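Local atomic coordinates of ribokinase, putative (Burkholderia thailandensis, PDB entry 3B1O), a protein that is probably a nucleoside kinase of the pfkB (ribokinase) family, transferring a phosphate to nucleosides such as inosine. Residues 91-96 with 126-131; 14-19 with 39-44. All coordinates share one frame; numbering follows the deposited sequence.

Contact 1: 91-96 with 126-131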
loop_
_atom_site.group_PDB
_atom_site.type_symbol
_atom_site.label_atom_id
_atom_site.label_comp_id
_atom_site.label_asym_id
_atom_site.label_seq_id
_atom_site.Cartn_x
_atom_site.Cartn_y
_atom_site.Cartn_z
ATOM N N TYR A 91 2.444 27.753 3.835
ATOM C CA TYR A 91 1.897 27.338 2.542
ATOM C C TYR A 91 1.564 25.844 2.456
ATOM O O TYR A 91 1.456 25.293 1.380
ATOM C CB TYR A 91 2.805 27.793 1.385
ATOM C CG TYR A 91 3.252 29.238 1.500
ATOM C CD1 TYR A 91 2.359 30.285 1.286
ATOM C CD2 TYR A 91 4.572 29.556 1.804
ATOM C CE1 TYR A 91 2.760 31.611 1.404
ATOM C CE2 TYR A 91 4.985 30.897 1.916
ATOM C CZ TYR A 91 4.068 31.904 1.714
ATOM O OH TYR A 91 4.459 33.212 1.806
ATOM N N VAL A 92 1.412 25.194 3.603
ATOM C CA VAL A 92 0.890 23.834 3.632
ATOM C C VAL A 92 -0.596 23.942 3.994
ATOM O O VAL A 92 -0.953 24.491 5.032
ATOM C CB VAL A 92 1.642 22.951 4.642
ATOM C CG1 VAL A 92 0.895 21.660 4.887
ATOM C CG2 VAL A 92 3.068 22.677 4.150
ATOM N N ARG A 93 -1.458 23.466 3.116
ATOM C CA ARG A 93 -2.883 23.552 3.390
ATOM C C ARG A 93 -3.472 22.156 3.580
ATOM O O ARG A 93 -3.107 21.220 2.879
ATOM C CB ARG A 93 -3.589 24.364 2.306
ATOM C CG ARG A 93 -3.354 25.869 2.460
ATOM C CD ARG A 93 -4.124 26.687 1.432
ATOM N NE ARG A 93 -4.157 28.096 1.808
ATOM C CZ ARG A 93 -4.613 29.087 1.039
ATOM N NH1 ARG A 93 -5.068 28.841 -0.184
ATOM N NH2 ARG A 93 -4.607 30.341 1.492
ATOM N N VAL A 94 -4.358 22.028 4.552
ATOM C CA VAL A 94 -4.920 20.745 4.955
ATOM C C VAL A 94 -6.386 20.743 4.549
ATOM O O VAL A 94 -7.117 21.676 4.863
ATOM C CB VAL A 94 -4.750 20.539 6.485
ATOM C CG1 VAL A 94 -5.465 19.263 6.976
ATOM C CG2 VAL A 94 -3.254 20.556 6.868
ATOM N N LEU A 95 -6.797 19.700 3.832
ATOM C CA LEU A 95 -8.129 19.636 3.239
ATOM C C LEU A 95 -9.061 18.685 3.966
ATOM O O LEU A 95 -8.690 17.547 4.222
ATOM C CB LEU A 95 -8.018 19.270 1.751
ATOM C CG LEU A 95 -7.624 20.521 0.946
ATOM C CD1 LEU A 95 -6.169 20.541 0.652
ATOM C CD2 LEU A 95 -8.400 20.636 -0.336
ATOM N N PRO A 96 -10.287 19.147 4.291
ATOM C CA PRO A 96 -11.214 18.325 5.058
ATOM C C PRO A 96 -11.651 17.082 4.299
ATOM O O PRO A 96 -11.651 17.087 3.057
ATOM C CB PRO A 96 -12.420 19.259 5.279
ATOM C CG PRO A 96 -12.351 20.228 4.174
ATOM C CD PRO A 96 -10.889 20.448 3.927
ATOM N N HIS A 126 -3.843 22.883 -6.315
ATOM C CA HIS A 126 -4.026 24.185 -6.902
ATOM C C HIS A 126 -4.878 25.139 -6.034
ATOM O O HIS A 126 -5.106 26.267 -6.444
ATOM C CB HIS A 126 -4.549 24.070 -8.345
ATOM C CG HIS A 126 -5.809 23.275 -8.469
ATOM N ND1 HIS A 126 -5.883 21.937 -8.143
ATOM C CD2 HIS A 126 -7.050 23.633 -8.872
ATOM C CE1 HIS A 126 -7.112 21.507 -8.343
ATOM N NE2 HIS A 126 -7.839 22.515 -8.790
ATOM N N VAL A 127 -5.305 24.714 -4.834
ATOM C CA VAL A 127 -5.886 25.663 -3.842
ATOM C C VAL A 127 -4.797 26.639 -3.312
ATOM O O VAL A 127 -5.092 27.717 -2.759
ATOM C CB VAL A 127 -6.647 24.961 -2.633
ATOM C CG1 VAL A 127 -7.821 24.108 -3.129
ATOM C CG2 VAL A 127 -5.714 24.127 -1.761
ATOM N N ASN A 128 -3.539 26.245 -3.483
ATOM C CA ASN A 128 -2.419 27.137 -3.190
ATOM C C ASN A 128 -2.040 28.009 -4.376
ATOM O O ASN A 128 -1.976 27.540 -5.521
ATOM C CB ASN A 128 -1.200 26.351 -2.719
ATOM C CG ASN A 128 -1.265 26.026 -1.253
ATOM O OD1 ASN A 128 -0.897 24.924 -0.812
ATOM N ND2 ASN A 128 -1.731 26.980 -0.480
ATOM N N HIS A 129 -1.798 29.283 -4.092
ATOM C CA HIS A 129 -1.373 30.211 -5.119
ATOM C C HIS A 129 0.092 30.601 -4.893
ATOM O O HIS A 129 0.428 31.305 -3.944
ATOM C CB HIS A 129 -2.353 31.383 -5.207
ATOM C CG HIS A 129 -3.704 30.973 -5.707
ATOM N ND1 HIS A 129 -3.976 30.794 -7.048
ATOM C CD2 HIS A 129 -4.846 30.657 -5.046
ATOM C CE1 HIS A 129 -5.233 30.409 -7.193
ATOM N NE2 HIS A 129 -5.786 30.324 -5.994
ATOM N N ALA A 130 0.963 30.075 -5.755
ATOM C CA ALA A 130 2.403 30.353 -5.672
ATOM C C ALA A 130 2.775 31.836 -5.875
ATOM O O ALA A 130 3.806 32.289 -5.372
ATOM C CB ALA A 130 3.195 29.440 -6.640
ATOM N N GLY A 131 1.943 32.591 -6.586
ATOM C CA GLY A 131 2.206 34.026 -6.816
ATOM C C GLY A 131 1.944 34.914 -5.605
ATOM O O GLY A 131 2.345 36.082 -5.584
#
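At the border of the large nine-stranded sheet of this ribokinase-like fold, the outermost strand 92-95 meets the loop between strands 113-118 and 138-141. R93 and L95 touch V127, R93 also touches N128, and the backbone O of Y91 comes near N128. R93 carries most of the polar contact. Its CG is anti to its own carbonyl carbon (chi1 -76°), and the chain runs extended from CG to NE. This brings the guanidinium to the carbonyl of V127, in the 3-10 segment 126-127. NH1 reaches V127 O at 2.8 Å, near the guanidinium plane and at its edge. The bond is weak, because the N-H...O angle is 115°. The side chain of N128 lies against the aliphatic part of R93, and its amide plane is 31° from the guanidinium plane. Beyond R93, L95 adds a loose apolar contact, with CD1 4.3 Å from V127 CG2. The OH of Y91 is hydrogen-bonded to K134 N farther along the same loop. V127 and N128 also rest on T69 and M67 of strand 64-71, with which Y91, R93 and L95 form backbone hydrogen bonds. H129 ND1 and G131 N hydrogen-bond to E155 of helix 146-158. This is plain packing of a connecting loop over the parallel edge of the large mixed sheet in an alpha/beta domain of the ribokinase family.

Contact 2: 14-19 with 39-44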
loop_
_atom_site.group_PDB
_atom_site.type_symbol
_atom_site.label_atom_id
_atom_site.label_comp_id
_atom_site.label_asym_id
_atom_site.label_seq_id
_atom_site.Cartn_x
_atom_site.Cartn_y
_atom_site.Cartn_z
ATOM N N ILE A 14 6.612 1.829 2.348
ATOM C CA ILE A 14 7.716 1.179 1.653
ATOM C C ILE A 14 7.727 -0.309 1.972
ATOM O O ILE A 14 7.755 -0.710 3.139
ATOM C CB ILE A 14 9.080 1.864 1.984
ATOM C CG1 ILE A 14 8.997 3.367 1.645
ATOM C CG2 ILE A 14 10.227 1.186 1.231
ATOM C CD1 ILE A 14 10.281 4.157 1.876
ATOM N N MET A 15 7.679 -1.109 0.913
ATOM C CA MET A 15 7.632 -2.560 1.007
ATOM C C MET A 15 8.845 -3.128 0.293
ATOM O O MET A 15 9.369 -2.528 -0.656
ATOM C CB MET A 15 6.357 -3.103 0.356
ATOM C CG MET A 15 5.075 -2.656 1.045
ATOM S SD MET A 15 3.639 -2.877 -0.017
ATOM C CE MET A 15 3.721 -1.407 -1.035
ATOM N N THR A 16 9.295 -4.279 0.763
ATOM C CA THR A 16 10.411 -4.946 0.134
ATOM C C THR A 16 9.905 -6.186 -0.573
ATOM O O THR A 16 9.146 -6.974 0.002
ATOM C CB THR A 16 11.512 -5.314 1.154
ATOM O OG1 THR A 16 10.943 -6.105 2.200
ATOM C CG2 THR A 16 12.113 -4.056 1.774
ATOM N N PHE A 17 10.320 -6.339 -1.826
ATOM C CA PHE A 17 10.166 -7.598 -2.538
ATOM C C PHE A 17 11.483 -8.363 -2.529
ATOM O O PHE A 17 12.491 -7.915 -3.095
ATOM C CB PHE A 17 9.697 -7.352 -3.983
ATOM C CG PHE A 17 9.696 -8.589 -4.855
ATOM C CD1 PHE A 17 9.300 -9.825 -4.353
ATOM C CD2 PHE A 17 10.054 -8.499 -6.200
ATOM C CE1 PHE A 17 9.289 -10.957 -5.165
ATOM C CE2 PHE A 17 10.034 -9.621 -7.025
ATOM C CZ PHE A 17 9.651 -10.852 -6.508
ATOM N N GLU A 18 11.465 -9.530 -1.890
ATOM C CA GLU A 18 12.623 -10.415 -1.864
ATOM C C GLU A 18 12.726 -11.148 -3.198
ATOM O O GLU A 18 12.523 -12.359 -3.297
ATOM C CB GLU A 18 12.552 -11.386 -0.672
ATOM C CG GLU A 18 11.432 -12.447 -0.735
ATOM C CD GLU A 18 10.067 -11.941 -0.263
ATOM O OE1 GLU A 18 9.504 -12.579 0.665
ATOM O OE2 GLU A 18 9.555 -10.933 -0.820
ATOM N N GLY A 19 13.024 -10.387 -4.237
ATOM C CA GLY A 19 13.107 -10.936 -5.575
ATOM C C GLY A 19 13.464 -9.818 -6.515
ATOM O O GLY A 19 13.864 -8.735 -6.081
ATOM N N VAL A 39 5.006 -9.544 1.419
ATOM C CA VAL A 39 5.738 -8.416 1.938
ATOM C C VAL A 39 5.725 -8.473 3.462
ATOM O O VAL A 39 4.786 -7.979 4.102
ATOM C CB VAL A 39 5.200 -7.058 1.437
ATOM C CG1 VAL A 39 5.918 -5.957 2.144
ATOM C CG2 VAL A 39 5.410 -6.906 -0.054
ATOM N N PRO A 40 6.778 -9.061 4.051
ATOM C CA PRO A 40 6.808 -9.244 5.502
ATOM C C PRO A 40 6.906 -7.921 6.245
ATOM O O PRO A 40 6.450 -7.822 7.384
ATOM C CB PRO A 40 8.068 -10.086 5.730
ATOM C CG PRO A 40 8.953 -9.791 4.551
ATOM C CD PRO A 40 8.045 -9.454 3.402
ATOM N N THR A 41 7.483 -6.910 5.604
ATOM C CA THR A 41 7.688 -5.623 6.254
ATOM C C THR A 41 7.143 -4.469 5.420
ATOM O O THR A 41 7.358 -4.409 4.205
ATOM C CB THR A 41 9.191 -5.357 6.601
ATOM O OG1 THR A 41 9.817 -4.618 5.545
ATOM C CG2 THR A 41 9.968 -6.662 6.862
ATOM N N MET A 42 6.426 -3.568 6.089
ATOM C CA MET A 42 6.000 -2.305 5.516
ATOM C C MET A 42 6.522 -1.192 6.426
ATOM O O MET A 42 6.279 -1.228 7.628
ATOM C CB MET A 42 4.469 -2.216 5.454
ATOM C CG MET A 42 3.765 -3.086 4.428
ATOM S SD MET A 42 2.314 -2.253 3.723
ATOM C CE MET A 42 0.972 -3.072 4.542
ATOM N N ARG A 43 7.238 -0.220 5.857
ATOM C CA ARG A 43 7.785 0.916 6.618
ATOM C C ARG A 43 7.076 2.214 6.243
ATOM O O ARG A 43 7.047 2.600 5.066
ATOM C CB ARG A 43 9.292 1.083 6.378
ATOM C CG ARG A 43 10.218 0.456 7.436
ATOM C CD ARG A 43 11.717 0.730 7.140
ATOM N NE ARG A 43 12.041 0.571 5.714
ATOM C CZ ARG A 43 12.317 -0.587 5.108
ATOM N NH1 ARG A 43 12.338 -1.729 5.792
ATOM N NH2 ARG A 43 12.573 -0.609 3.799
ATOM N N ARG A 44 6.508 2.870 7.244
ATOM C CA ARG A 44 5.836 4.130 7.065
ATOM C C ARG A 44 6.836 5.274 7.228
ATOM O O ARG A 44 7.516 5.373 8.244
ATOM C CB ARG A 44 4.710 4.275 8.084
ATOM C CG ARG A 44 3.965 5.608 7.989
ATOM C CD ARG A 44 2.790 5.554 7.018
ATOM N NE ARG A 44 1.755 6.508 7.435
ATOM C CZ ARG A 44 0.595 6.694 6.811
ATOM N NH1 ARG A 44 0.298 5.991 5.718
ATOM N NH2 ARG A 44 -0.269 7.591 7.284
#
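The small four-stranded sheet that forms the lid of ribokinase-family enzymes contains this contact, where strand 10-17 pairs with strand 42-47, outermost within this chain. I14 and R43 form an antiparallel hydrogen-bonded pair. I14 N gives a nearly straight bond to R43 O at 2.9 Å, and R43 N returns one to I14 O at 2.8 Å. The second lies in the carbonyl plane. I14 O also receives a CA-H...O contact from M42 CA. On the face of I14 and R43, the arginine chain bends at chi3 (-42°). NH2 thereby comes to 3.9 Å from I14 CG2, and T16 CG2 lies at the guanidinium edge. On the other face, M15 and M42 lie side by side and point the same way, with CG to CG 3.7 Å and SD to SD 4.0 Å. V39 crosses M15 at about a right angle. Its CG1 is 3.4 Å from M15 CB, which is tight for two carbons. T16 OG1 and T41 OG1 are 3.8 Å apart where the strands part. M104 and A116 of the second subunit pack on M15 and V39; its H118 hydrogen-bonds V39 O through ND1, and V39 also makes backbone hydrogen bonds to that subunit. I14 lies near D12, which binds inosine. On its other side strand 10-17 pairs with strand 101-108 through M15 and F17, while F17 stacks on F37 of strand 34-38.

The two contacts belong to different sheets of one chain. Contact 1 lies at the rim of the large alpha/beta domain, and contact 2 lies in the small sheet; their centres are about 32 Å apart. Both are partly buried, and both involve a strand that is outermost in its sheet within this chain. Their chemistry differs. In contact 2 two strands are joined by paired backbone bonds and a methionine-valine cluster. In contact 1 a loop is laid on a strand, with one weak side-chain bond and sparse apolar touch. Contact 2 also touches the second subunit, and its I14 lies close to D12 and Q113, seen to bind inosine and AMP. No other chain of the assembly reaches contact 1.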